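Local coordinates for protein probable mannosyltransferase KTR4 (Saccharomyces cerevisiae, PDB 5A07) that belongs to a yeast glycosyltransferase family with the GT-A fold and binds guanosine-5'-diphosphate and a manganese ion, at residues B[48-53]-B[278-283]; B[121-126]-B[155-160]; B[285-288]-B[292-295]; B[388-391]-B[395-398]; B[420-425]-B[429-434]. All blocks are in the same frame, centred on the assembly; numbering follows the deposited sequence.

Contact 1: B[48-53]-B[278-283]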
# COMPACT_ATOMS: atom_id res chain seq x y z
N SER B 48 28.22 -0.38 -1.19
CA SER B 48 27.66 -0.24 0.14
C SER B 48 26.12 -0.63 0.16
O SER B 48 25.66 -1.31 1.07
CB SER B 48 27.85 1.21 0.56
OG SER B 48 26.85 1.57 1.49
N ILE B 49 25.38 -0.25 -0.88
CA ILE B 49 23.96 -0.62 -0.95
C ILE B 49 23.81 -2.12 -1.07
O ILE B 49 23.03 -2.75 -0.31
CB ILE B 49 23.27 0.08 -2.10
CG1 ILE B 49 23.19 1.59 -1.76
CG2 ILE B 49 21.88 -0.53 -2.30
CD1 ILE B 49 22.72 2.46 -2.90
N MET B 50 24.61 -2.73 -1.95
CA MET B 50 24.61 -4.19 -2.09
C MET B 50 25.00 -4.95 -0.84
O MET B 50 24.41 -5.98 -0.56
CB MET B 50 25.44 -4.67 -3.29
CG MET B 50 24.94 -4.10 -4.60
SD MET B 50 23.22 -4.52 -5.03
CE MET B 50 23.43 -6.25 -5.27
N ASP B 51 25.93 -4.42 -0.06
CA ASP B 51 26.28 -5.06 1.18
C ASP B 51 25.07 -5.03 2.10
O ASP B 51 24.73 -6.04 2.72
CB ASP B 51 27.44 -4.32 1.90
CG ASP B 51 28.81 -4.52 1.21
OD1 ASP B 51 28.99 -5.51 0.49
OD2 ASP B 51 29.71 -3.68 1.43
N ARG B 52 24.43 -3.88 2.22
CA ARG B 52 23.26 -3.81 3.13
C ARG B 52 22.15 -4.74 2.67
O ARG B 52 21.52 -5.37 3.49
CB ARG B 52 22.71 -2.39 3.18
CG ARG B 52 23.48 -1.59 4.18
CD ARG B 52 23.90 -0.27 3.62
NE ARG B 52 22.83 0.70 3.57
CZ ARG B 52 22.84 1.78 2.79
NH1 ARG B 52 23.86 2.05 1.93
NH2 ARG B 52 21.82 2.59 2.85
N LEU B 53 21.99 -4.90 1.36
CA LEU B 53 20.88 -5.76 0.85
C LEU B 53 21.14 -7.24 1.04
O LEU B 53 20.22 -8.04 0.90
CB LEU B 53 20.62 -5.49 -0.59
CG LEU B 53 19.96 -4.15 -0.86
CD1 LEU B 53 19.80 -3.99 -2.36
CD2 LEU B 53 18.65 -4.02 -0.15
N ASP B 278 18.01 -10.90 -7.70
CA ASP B 278 18.55 -11.22 -9.04
C ASP B 278 18.25 -10.08 -9.96
O ASP B 278 19.12 -9.61 -10.67
CB ASP B 278 17.95 -12.51 -9.62
CG ASP B 278 18.42 -13.77 -8.91
OD1 ASP B 278 19.48 -13.73 -8.27
OD2 ASP B 278 17.71 -14.79 -8.94
N PHE B 279 17.02 -9.54 -9.94
CA PHE B 279 16.74 -8.42 -10.83
C PHE B 279 17.61 -7.21 -10.54
O PHE B 279 18.10 -6.54 -11.45
CB PHE B 279 15.23 -8.02 -10.71
CG PHE B 279 14.87 -6.79 -11.45
CD1 PHE B 279 14.53 -6.84 -12.79
CD2 PHE B 279 14.74 -5.60 -10.80
CE1 PHE B 279 14.19 -5.67 -13.48
CE2 PHE B 279 14.40 -4.44 -11.47
CZ PHE B 279 14.08 -4.49 -12.81
N VAL B 280 17.78 -6.91 -9.26
CA VAL B 280 18.60 -5.74 -8.86
C VAL B 280 20.08 -5.91 -9.25
O VAL B 280 20.69 -4.95 -9.68
CB VAL B 280 18.47 -5.49 -7.33
CG1 VAL B 280 19.57 -4.64 -6.81
CG2 VAL B 280 17.11 -4.86 -7.01
N GLU B 281 20.65 -7.11 -9.08
CA GLU B 281 22.03 -7.39 -9.56
C GLU B 281 22.14 -7.09 -11.05
O GLU B 281 23.09 -6.48 -11.45
CB GLU B 281 22.49 -8.83 -9.20
CG GLU B 281 23.00 -8.94 -7.75
CD GLU B 281 22.53 -10.18 -6.95
OE1 GLU B 281 22.26 -11.27 -7.56
OE2 GLU B 281 22.41 -10.06 -5.68
N GLU B 282 21.14 -7.45 -11.87
CA GLU B 282 21.15 -7.11 -13.31
C GLU B 282 20.88 -5.65 -13.63
O GLU B 282 21.21 -5.21 -14.70
CB GLU B 282 20.13 -7.97 -14.09
CG GLU B 282 20.41 -9.47 -14.05
CD GLU B 282 19.20 -10.32 -14.53
OE1 GLU B 282 18.52 -9.90 -15.49
OE2 GLU B 282 18.91 -11.39 -13.94
N HIS B 283 20.26 -4.89 -12.73
CA HIS B 283 19.98 -3.48 -13.01
C HIS B 283 20.28 -2.56 -11.84
O HIS B 283 19.37 -1.87 -11.34
CB HIS B 283 18.49 -3.30 -13.33
CG HIS B 283 18.04 -4.13 -14.47
ND1 HIS B 283 18.10 -3.68 -15.77
CD2 HIS B 283 17.54 -5.38 -14.52
CE1 HIS B 283 17.67 -4.62 -16.58
NE2 HIS B 283 17.32 -5.65 -15.84
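Met50 reaches from helix 43-53 to helix 272-282 and touches two successive residues there, Val280 and Glu281. Its sulfur does the first part: SD lies 4.1 Å from CG1 of Val280, and the two side chains run antiparallel past one another where they meet. The methyl does the second, with Met50 CE 3.7 Å from CG of Glu281 and 4.0 Å from OE2 of the same residue. The thioether chain folds back twice to do this, with chi2 at -60° and chi3 at -67°, which brings SD and CE over neighbouring residues of one helix turn. Glu281 CG, set beside the backbone N, meets the methyl, and the bend at chi2 brings OE2 to it as well. The backbones stay well apart, the CA atoms of Met50 and Glu281 being 8.5 Å from each other.

Further inward, other residues join the packing. Leu287 touches both Met50 and Val280, while Leu364 packs on Val280 and on Leu53, one turn along from Ile49. Lys297 NZ donates to the carbonyl oxygen of Leu53. On a part of helix 43-53 away from this contact, Arg52 packs on Phe293 and its NH1 donates to Ser48 OG at 3.1 Å, a bent bond with an N-H...O angle of 138°. The whole is sparse, partly buried helix-helix packing, in which the N-terminal helix is laid against the helical outer layer of the GT-A fold.

Contact 2: B[121-126]-B[155-160]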
# COMPACT_ATOMS: atom_id res chain seq x y z
N SER B 121 -20.66 1.70 1.41
CA SER B 121 -20.31 2.01 2.81
C SER B 121 -18.94 2.79 2.84
O SER B 121 -18.82 3.90 3.43
CB SER B 121 -20.20 0.69 3.56
OG SER B 121 -19.86 0.98 4.87
N SER B 122 -18.00 2.28 2.08
CA SER B 122 -16.68 2.92 1.96
C SER B 122 -16.77 4.28 1.34
O SER B 122 -16.17 5.23 1.84
CB SER B 122 -15.70 2.04 1.16
OG SER B 122 -15.53 0.77 1.72
N ILE B 123 -17.53 4.41 0.27
CA ILE B 123 -17.68 5.66 -0.43
C ILE B 123 -18.32 6.71 0.45
O ILE B 123 -17.89 7.84 0.50
CB ILE B 123 -18.46 5.44 -1.71
CG1 ILE B 123 -17.64 4.63 -2.71
CG2 ILE B 123 -18.85 6.73 -2.27
CD1 ILE B 123 -18.50 4.00 -3.81
N GLN B 124 -19.34 6.32 1.21
CA GLN B 124 -20.03 7.28 2.06
C GLN B 124 -19.10 7.86 3.15
O GLN B 124 -19.11 9.06 3.46
CB GLN B 124 -21.26 6.61 2.72
CG GLN B 124 -22.38 6.43 1.68
CD GLN B 124 -23.59 5.72 2.25
OE1 GLN B 124 -23.41 4.85 3.05
NE2 GLN B 124 -24.77 6.00 1.72
N GLN B 125 -18.32 7.02 3.72
CA GLN B 125 -17.31 7.48 4.65
C GLN B 125 -16.22 8.34 4.05
O GLN B 125 -15.78 9.36 4.68
CB GLN B 125 -16.74 6.26 5.36
CG GLN B 125 -17.85 5.75 6.26
CD GLN B 125 -17.35 4.64 7.03
OE1 GLN B 125 -17.54 3.51 6.61
NE2 GLN B 125 -16.52 4.93 7.97
N LEU B 126 -15.76 7.99 2.85
CA LEU B 126 -14.71 8.81 2.20
C LEU B 126 -15.32 10.16 1.82
O LEU B 126 -14.64 11.20 1.91
CB LEU B 126 -14.18 8.12 0.93
CG LEU B 126 -13.18 8.91 0.11
CD1 LEU B 126 -11.98 9.14 0.94
CD2 LEU B 126 -12.87 8.09 -1.16
N LYS B 155 -24.64 5.67 -8.19
CA LYS B 155 -25.05 7.03 -8.42
C LYS B 155 -26.08 7.51 -7.39
O LYS B 155 -26.11 8.69 -7.07
CB LYS B 155 -25.58 7.24 -9.85
CG LYS B 155 -24.44 7.19 -10.85
CD LYS B 155 -24.95 7.38 -12.28
CE LYS B 155 -25.49 6.08 -12.80
NZ LYS B 155 -25.54 6.13 -14.29
N SER B 156 -26.93 6.62 -6.94
CA SER B 156 -27.99 7.06 -6.01
C SER B 156 -27.40 7.59 -4.69
O SER B 156 -28.09 8.34 -3.97
CB SER B 156 -28.96 5.88 -5.75
OG SER B 156 -28.38 4.93 -4.90
N ILE B 157 -26.14 7.20 -4.35
CA ILE B 157 -25.61 7.58 -3.04
C ILE B 157 -24.59 8.70 -3.10
O ILE B 157 -24.04 9.08 -2.08
CB ILE B 157 -25.16 6.33 -2.23
CG1 ILE B 157 -24.15 5.48 -3.01
CG2 ILE B 157 -26.36 5.49 -1.92
CD1 ILE B 157 -22.75 5.96 -2.84
N LEU B 158 -24.35 9.26 -4.29
CA LEU B 158 -23.42 10.34 -4.49
C LEU B 158 -24.12 11.57 -4.93
O LEU B 158 -25.16 11.48 -5.53
CB LEU B 158 -22.41 9.94 -5.58
CG LEU B 158 -21.27 8.99 -5.13
CD1 LEU B 158 -20.49 8.46 -6.34
CD2 LEU B 158 -20.33 9.68 -4.15
N PRO B 159 -23.53 12.75 -4.72
CA PRO B 159 -24.16 13.93 -5.29
C PRO B 159 -24.28 13.85 -6.79
O PRO B 159 -23.51 13.15 -7.49
CB PRO B 159 -23.22 15.05 -4.92
CG PRO B 159 -22.51 14.55 -3.73
CD PRO B 159 -22.36 13.07 -3.91
N LYS B 160 -25.28 14.57 -7.30
CA LYS B 160 -25.56 14.52 -8.74
C LYS B 160 -24.37 15.00 -9.58
O LYS B 160 -24.14 14.54 -10.69
CB LYS B 160 -26.86 15.34 -8.97
CG LYS B 160 -27.00 16.16 -10.22
CD LYS B 160 -28.09 17.23 -10.02
CE LYS B 160 -28.17 18.10 -11.25
NZ LYS B 160 -28.71 17.26 -12.34
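Ile123 on helix 116-131 and the pair Ile157 and Leu158, just after helix 148-156, make the apolar part of this contact. One branch of Ile123 serves both neighbours: CG2 stands 3.8 Å from CD2 of Leu158 and 4.0 Å from CD1 of Ile157, each side chain crossing it at about a right angle. Ile157 holds CG1 between its backbone N and carbonyl carbon (chi1 55°), an uncommon setting; this, with chi2 at 86°, brings CD1 to Ile123. Tyr138 and Phe140 of the neighbouring strand also pack on Ile123.

The second kind of contact is van der Waals touch by a polar end. Gln124 is extended beyond CG, and its amide NE2 comes within 4.0 Å of both CB and CG2 of Ile157.

Hydrogen bonding takes over on the neighbouring face of the helix. The buried hydroxyl of Ser122 is bonded to the carbonyl oxygen of Glu232 and to the amide of Val235, linking this helix to the loop that supplies Glu232 to the manganese site. Helices 116-131 and 148-156 follow strands 105-110 and 138-142 of the parallel part of the mixed central sheet, as expected for successive beta-alpha-beta crossovers of a Rossmann-like GT-A domain.

Contact 3: B[285-288]-B[292-295]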
# COMPACT_ATOMS: atom_id res chain seq x y z
N ASN B 285 21.59 0.32 -11.65
CA ASN B 285 21.27 1.70 -11.91
C ASN B 285 19.80 2.08 -11.49
O ASN B 285 19.51 3.22 -11.36
CB ASN B 285 21.42 1.98 -13.40
CG ASN B 285 20.74 0.89 -14.28
OD1 ASN B 285 21.06 -0.34 -14.20
ND2 ASN B 285 19.79 1.31 -15.12
N TYR B 286 18.93 1.10 -11.32
CA TYR B 286 17.53 1.38 -10.89
C TYR B 286 17.46 1.65 -9.39
O TYR B 286 16.51 2.28 -8.94
CB TYR B 286 16.61 0.20 -11.24
CG TYR B 286 16.39 -0.01 -12.72
CD1 TYR B 286 16.61 0.98 -13.64
CD2 TYR B 286 15.91 -1.21 -13.17
CE1 TYR B 286 16.35 0.76 -15.02
CE2 TYR B 286 15.65 -1.42 -14.50
CZ TYR B 286 15.86 -0.42 -15.40
OH TYR B 286 15.63 -0.69 -16.70
N LEU B 287 18.44 1.17 -8.63
CA LEU B 287 18.52 1.46 -7.20
C LEU B 287 18.56 2.97 -6.88
O LEU B 287 19.27 3.70 -7.53
CB LEU B 287 19.72 0.75 -6.54
CG LEU B 287 19.63 -0.76 -6.49
CD1 LEU B 287 20.98 -1.33 -6.07
CD2 LEU B 287 18.59 -1.19 -5.47
N ASN B 288 17.76 3.45 -5.92
CA ASN B 288 17.88 4.82 -5.39
C ASN B 288 18.75 4.81 -4.19
O ASN B 288 18.61 3.94 -3.32
CB ASN B 288 16.51 5.41 -5.01
CG ASN B 288 16.58 6.86 -4.68
OD1 ASN B 288 16.98 7.26 -3.61
ND2 ASN B 288 16.24 7.67 -5.62
N ALA B 292 14.62 2.63 0.98
CA ALA B 292 14.27 2.21 2.33
C ALA B 292 14.89 0.87 2.68
O ALA B 292 14.21 -0.08 2.96
CB ALA B 292 12.77 2.17 2.48
N PHE B 293 16.23 0.79 2.67
CA PHE B 293 16.89 -0.49 2.77
C PHE B 293 16.83 -1.13 4.13
O PHE B 293 16.67 -2.32 4.22
CB PHE B 293 18.36 -0.37 2.31
CG PHE B 293 18.50 0.22 0.95
CD1 PHE B 293 17.91 -0.37 -0.15
CD2 PHE B 293 19.22 1.38 0.76
CE1 PHE B 293 18.03 0.19 -1.42
CE2 PHE B 293 19.36 1.92 -0.51
CZ PHE B 293 18.73 1.34 -1.60
N ALA B 294 16.93 -0.34 5.20
CA ALA B 294 16.83 -0.90 6.50
C ALA B 294 15.44 -1.57 6.76
O ALA B 294 15.33 -2.66 7.36
CB ALA B 294 17.14 0.19 7.51
N TRP B 295 14.40 -0.92 6.30
CA TRP B 295 13.03 -1.44 6.42
C TRP B 295 12.87 -2.79 5.76
O TRP B 295 12.21 -3.67 6.32
CB TRP B 295 12.08 -0.43 5.80
CG TRP B 295 10.63 -0.68 5.83
CD1 TRP B 295 9.83 -0.79 6.92
CD2 TRP B 295 9.75 -0.80 4.70
NE1 TRP B 295 8.53 -0.98 6.54
CE2 TRP B 295 8.45 -0.95 5.19
CE3 TRP B 295 9.94 -0.80 3.35
CZ2 TRP B 295 7.35 -1.12 4.36
CZ3 TRP B 295 8.84 -0.92 2.52
CH2 TRP B 295 7.56 -1.08 3.04
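Leu287 and Asn288 meet Phe293 across the short connection that leads from helix 272-282 into helix 293-297, a buried part of the GT-A domain's helical layer. The connection starts with a 3-10 turn at Asn285 and Tyr286, runs on extended, and enters the helix at Ala292, its N-cap residue. Asn288 OD1 accepts from the amide of Asn290, an Asx turn that shapes the bend. Backbone hydrogen bonds between Asn288 and Leu364 and between Ala292 and Ala363 tie its second half and the helix start to helix 354-365.

Phe293, the first residue of the helix proper, points its side chain back at the incoming chain. Its CG is placed beside the backbone N (chi1 -54°), which carries the ring out from the helix toward Leu287. CD2 of that leucine approaches obliquely, 4.3 Å from CE1 of Phe293, and leaves much of the ring to other partners: Ile49, Arg52 and Leu53 of helix 43-53 and Leu364. A carbonyl-to-ring-edge contact of C-H...O type completes it. The carbonyl oxygen of Asn288 lies at the ring edge, near the plane, where it faces the slightly positive ring hydrogens: it is 3.5 Å from CE2 and 3.1 Å from CZ of Phe293.

Contact 4: B[388-391]-B[395-398]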
# COMPACT_ATOMS: atom_id res chain seq x y z
N PRO B 388 -5.43 8.24 14.94
CA PRO B 388 -4.53 9.21 15.56
C PRO B 388 -5.19 9.93 16.74
O PRO B 388 -6.41 9.73 16.98
CB PRO B 388 -4.28 10.22 14.43
CG PRO B 388 -5.54 10.15 13.59
CD PRO B 388 -5.97 8.73 13.63
N THR B 389 -4.42 10.81 17.39
CA THR B 389 -4.87 11.56 18.51
C THR B 389 -5.02 13.04 18.11
O THR B 389 -4.15 13.59 17.41
CB THR B 389 -3.84 11.43 19.64
OG1 THR B 389 -3.81 10.09 20.12
CG2 THR B 389 -4.18 12.39 20.80
N CYS B 390 -6.15 13.64 18.49
CA CYS B 390 -6.44 15.06 18.26
C CYS B 390 -6.14 15.90 19.51
O CYS B 390 -6.15 15.36 20.62
CB CYS B 390 -7.96 15.24 18.01
SG CYS B 390 -8.46 14.33 16.54
N PRO B 391 -5.94 17.20 19.33
CA PRO B 391 -5.93 18.13 20.48
C PRO B 391 -7.25 18.11 21.19
O PRO B 391 -8.28 17.80 20.60
CB PRO B 391 -5.71 19.52 19.83
CG PRO B 391 -5.10 19.23 18.49
CD PRO B 391 -5.70 17.92 18.06
N ASP B 395 -12.72 18.60 17.11
CA ASP B 395 -13.71 17.63 16.69
C ASP B 395 -13.27 16.97 15.33
O ASP B 395 -14.11 16.50 14.56
CB ASP B 395 -15.04 18.40 16.52
CG ASP B 395 -14.94 19.48 15.43
OD1 ASP B 395 -13.80 19.90 15.04
OD2 ASP B 395 -15.99 19.92 14.94
N ARG B 396 -11.98 16.98 15.01
CA ARG B 396 -11.55 16.48 13.71
C ARG B 396 -11.89 14.98 13.51
O ARG B 396 -12.34 14.58 12.43
CB ARG B 396 -10.09 16.78 13.44
CG ARG B 396 -9.69 16.66 11.99
CD ARG B 396 -8.16 16.75 11.86
NE ARG B 396 -7.43 15.58 12.35
CZ ARG B 396 -7.16 14.47 11.63
NH1 ARG B 396 -7.58 14.32 10.39
NH2 ARG B 396 -6.45 13.49 12.16
N CYS B 397 -11.75 14.16 14.53
CA CYS B 397 -12.07 12.74 14.39
C CYS B 397 -13.42 12.48 15.00
O CYS B 397 -13.83 13.17 15.95
CB CYS B 397 -11.00 11.84 15.04
SG CYS B 397 -9.36 12.01 14.18
N ASN B 398 -14.08 11.45 14.54
CA ASN B 398 -15.50 11.24 14.97
C ASN B 398 -15.66 10.42 16.19
O ASN B 398 -16.79 10.19 16.60
CB ASN B 398 -16.36 10.66 13.86
CG ASN B 398 -15.93 9.29 13.42
OD1 ASN B 398 -15.27 8.54 14.11
ND2 ASN B 398 -16.30 8.96 12.23
O HOH W 1 -5.75 13.56 14.92
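Cys390 and Arg396, whose CA atoms are 7.0 Å apart, mark the closest approach of two irregular segments that double back on each other in a disulfide-rich loop. The loop follows the small antiparallel sheet that includes strand 384-386, and the Cys387-Cys401 disulfide closes it just outside both segments.

Sulfur meets sulfur at the middle. Cys390 SG lies 3.4 Å from Cys397 SG, in van der Waals contact and not bonded, since Cys397 is in a disulfide with Cys239. Both cysteines set SG beside their own backbone N (chi1 -62° and -64°), which turns the two sulfurs toward each other. Pro388 adds its ring: CG is 4.3 Å from SG of Cys397.

Arg396 makes the polar part. Its chain bends at chi3 (72°) to turn the guanidinium toward Lys240 and Asp376, where NH1 donates to the carbonyl oxygen of Lys240 and NH2 to that of Asp376. Pro388 CG comes up at the guanidinium edge, near its plane, 3.7 Å from NH2. Water 1 also sits in that plane; it accepts from Arg396 NH2 at 2.8 Å and gives a weak bond to Thr389 O at 3.0 Å.

Contact 5: B[420-425]-B[429-434]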
# COMPACT_ATOMS: atom_id res chain seq x y z
N THR B 420 9.54 0.09 12.63
CA THR B 420 10.71 0.00 11.76
C THR B 420 10.79 1.16 10.75
O THR B 420 11.84 1.79 10.58
CB THR B 420 10.77 -1.36 11.04
OG1 THR B 420 10.91 -2.37 12.03
CG2 THR B 420 11.93 -1.44 10.02
N TRP B 421 9.66 1.50 10.17
CA TRP B 421 9.58 2.62 9.26
C TRP B 421 9.90 3.97 10.02
O TRP B 421 10.67 4.81 9.50
CB TRP B 421 8.12 2.71 8.64
CG TRP B 421 8.03 3.77 7.61
CD1 TRP B 421 7.63 5.07 7.78
CD2 TRP B 421 8.47 3.66 6.26
NE1 TRP B 421 7.79 5.75 6.64
CE2 TRP B 421 8.32 4.90 5.69
CE3 TRP B 421 9.04 2.61 5.51
CZ2 TRP B 421 8.65 5.16 4.38
CZ3 TRP B 421 9.38 2.85 4.16
CH2 TRP B 421 9.21 4.12 3.62
N ILE B 422 9.33 4.13 11.18
CA ILE B 422 9.61 5.35 12.00
C ILE B 422 11.10 5.42 12.33
O ILE B 422 11.74 6.47 12.15
CB ILE B 422 8.81 5.38 13.31
CG1 ILE B 422 7.33 5.58 12.99
CG2 ILE B 422 9.29 6.54 14.24
CD1 ILE B 422 6.42 5.32 14.14
N ARG B 423 11.63 4.32 12.80
CA ARG B 423 13.04 4.29 13.26
C ARG B 423 14.04 4.53 12.13
O ARG B 423 15.03 5.25 12.33
CB ARG B 423 13.30 2.96 13.93
CG ARG B 423 14.76 2.74 14.41
CD ARG B 423 14.91 1.38 15.07
NE ARG B 423 14.06 1.38 16.22
CZ ARG B 423 13.08 0.51 16.53
NH1 ARG B 423 12.85 -0.55 15.79
NH2 ARG B 423 12.36 0.73 17.63
N HIS B 424 13.81 3.94 10.97
CA HIS B 424 14.82 3.86 9.91
C HIS B 424 14.51 4.62 8.64
O HIS B 424 15.43 4.90 7.83
CB HIS B 424 15.07 2.41 9.49
CG HIS B 424 15.66 1.60 10.58
ND1 HIS B 424 16.97 1.73 10.97
CD2 HIS B 424 15.13 0.63 11.34
CE1 HIS B 424 17.21 0.90 11.96
NE2 HIS B 424 16.11 0.22 12.21
N SER B 425 13.26 4.94 8.39
CA SER B 425 12.92 5.49 7.11
C SER B 425 12.54 6.92 7.20
O SER B 425 12.49 7.57 6.18
CB SER B 425 11.79 4.77 6.41
OG SER B 425 12.10 3.44 6.20
N GLU B 429 12.56 15.79 8.47
CA GLU B 429 11.52 16.50 7.74
C GLU B 429 10.21 15.63 7.78
O GLU B 429 9.10 16.12 7.84
CB GLU B 429 11.96 16.78 6.32
CG GLU B 429 13.28 17.59 6.21
CD GLU B 429 14.65 16.75 6.11
OE1 GLU B 429 14.80 15.57 6.61
OE2 GLU B 429 15.64 17.30 5.53
N GLU B 430 10.36 14.32 7.79
CA GLU B 430 9.14 13.43 7.92
C GLU B 430 8.68 13.39 9.36
O GLU B 430 7.51 13.50 9.66
CB GLU B 430 9.43 12.04 7.41
CG GLU B 430 9.68 11.92 5.93
CD GLU B 430 11.08 12.47 5.51
OE1 GLU B 430 12.05 11.93 6.07
OE2 GLU B 430 11.16 13.37 4.62
N LEU B 431 9.63 13.22 10.27
CA LEU B 431 9.28 13.09 11.66
C LEU B 431 8.57 14.32 12.13
O LEU B 431 7.73 14.16 13.05
CB LEU B 431 10.51 12.87 12.59
CG LEU B 431 11.28 11.60 12.36
CD1 LEU B 431 12.62 11.66 13.13
CD2 LEU B 431 10.49 10.39 12.86
N GLU B 432 8.87 15.49 11.58
CA GLU B 432 8.26 16.76 12.03
C GLU B 432 7.12 17.29 11.18
O GLU B 432 6.61 18.39 11.34
CB GLU B 432 9.38 17.79 12.24
CG GLU B 432 10.37 17.24 13.35
CD GLU B 432 11.60 18.15 13.66
OE1 GLU B 432 11.57 19.36 13.29
OE2 GLU B 432 12.58 17.68 14.29
N MET B 433 6.61 16.41 10.32
CA MET B 433 5.61 16.78 9.33
C MET B 433 4.22 16.89 10.01
O MET B 433 3.35 17.58 9.51
CB MET B 433 5.62 15.72 8.26
CG MET B 433 4.58 15.79 7.25
SD MET B 433 4.65 17.24 6.27
CE MET B 433 5.79 16.64 5.02
N TYR B 434 4.03 16.25 11.15
CA TYR B 434 2.80 16.39 11.94
C TYR B 434 3.08 16.76 13.36
O TYR B 434 2.13 17.19 14.00
CB TYR B 434 1.99 15.10 11.98
CG TYR B 434 1.40 14.72 10.65
CD1 TYR B 434 0.11 15.14 10.27
CD2 TYR B 434 2.10 13.85 9.77
CE1 TYR B 434 -0.43 14.82 9.00
CE2 TYR B 434 1.54 13.50 8.51
CZ TYR B 434 0.28 13.98 8.14
OH TYR B 434 -0.25 13.57 6.93
OXT TYR B 434 4.24 16.52 13.84
O HOH W 2 13.33 10.03 5.00
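Ile422 and Leu431 form the closer-packed half of this contact, between helix 418-425 and helix 428-431. Leu431 sends one branch across: CD2 stands 4.2 Å from the carbonyl oxygen of Ile422 and 4.3 Å from CG2 of the same residue. CG of the leucine is set beside its backbone N (chi1 -64°), which aims that branch at the first helix. The two residues share a wider apolar cluster, since Phe79 of helix 65-80 packs on both and Leu75 and Trp373 add to the cover on Ile422.

The other half is looser and bridged by a water. Ser425 O and Glu430 OE1 are 4.4 Å apart and do not meet directly; water 2 stands between them. The O of water 2 lies 2.9 Å from Ser425 O. Its separation of 2.5 Å from Glu430 OE1 is doubtfully short. Glu430 OE1 is also hydrogen-bonded to Ser427 OG, in the turn between the helices, which Glu429 OE1 shares; this would help place the carboxylate.

Behind the bridge, CB of Ser425 sits 3.4 Å above the centre of the Trp421 ring, which in turn meets Phe258 and Phe317 edge-to-face. The contact thus joins two short C-terminal helices, linked by a tight turn, that pack against the core of the GT-A fold.

Overall arrangement
From the N terminus, contact 1 closes the longest loop, bringing helix 43-53 to helix 272-282 across 224 intervening residues. Contact 2 nests inside that span and closes a short one, in the parallel beta-alpha-beta region on the opposite side of the chain's centre, about 46 Å from contact 1 (centre to centre). Contacts 3, 4 and 5 follow in series, each closing a short loop with three residues between its segments, and none cross. Contact 3 touches contact 1 through Phe293 and Leu287, and contact 5 through Trp295 on Trp421, so the first helix, the helical layer and the C-terminal helices form one continuous packed region. Contact 4 remains separate, near the small sheet.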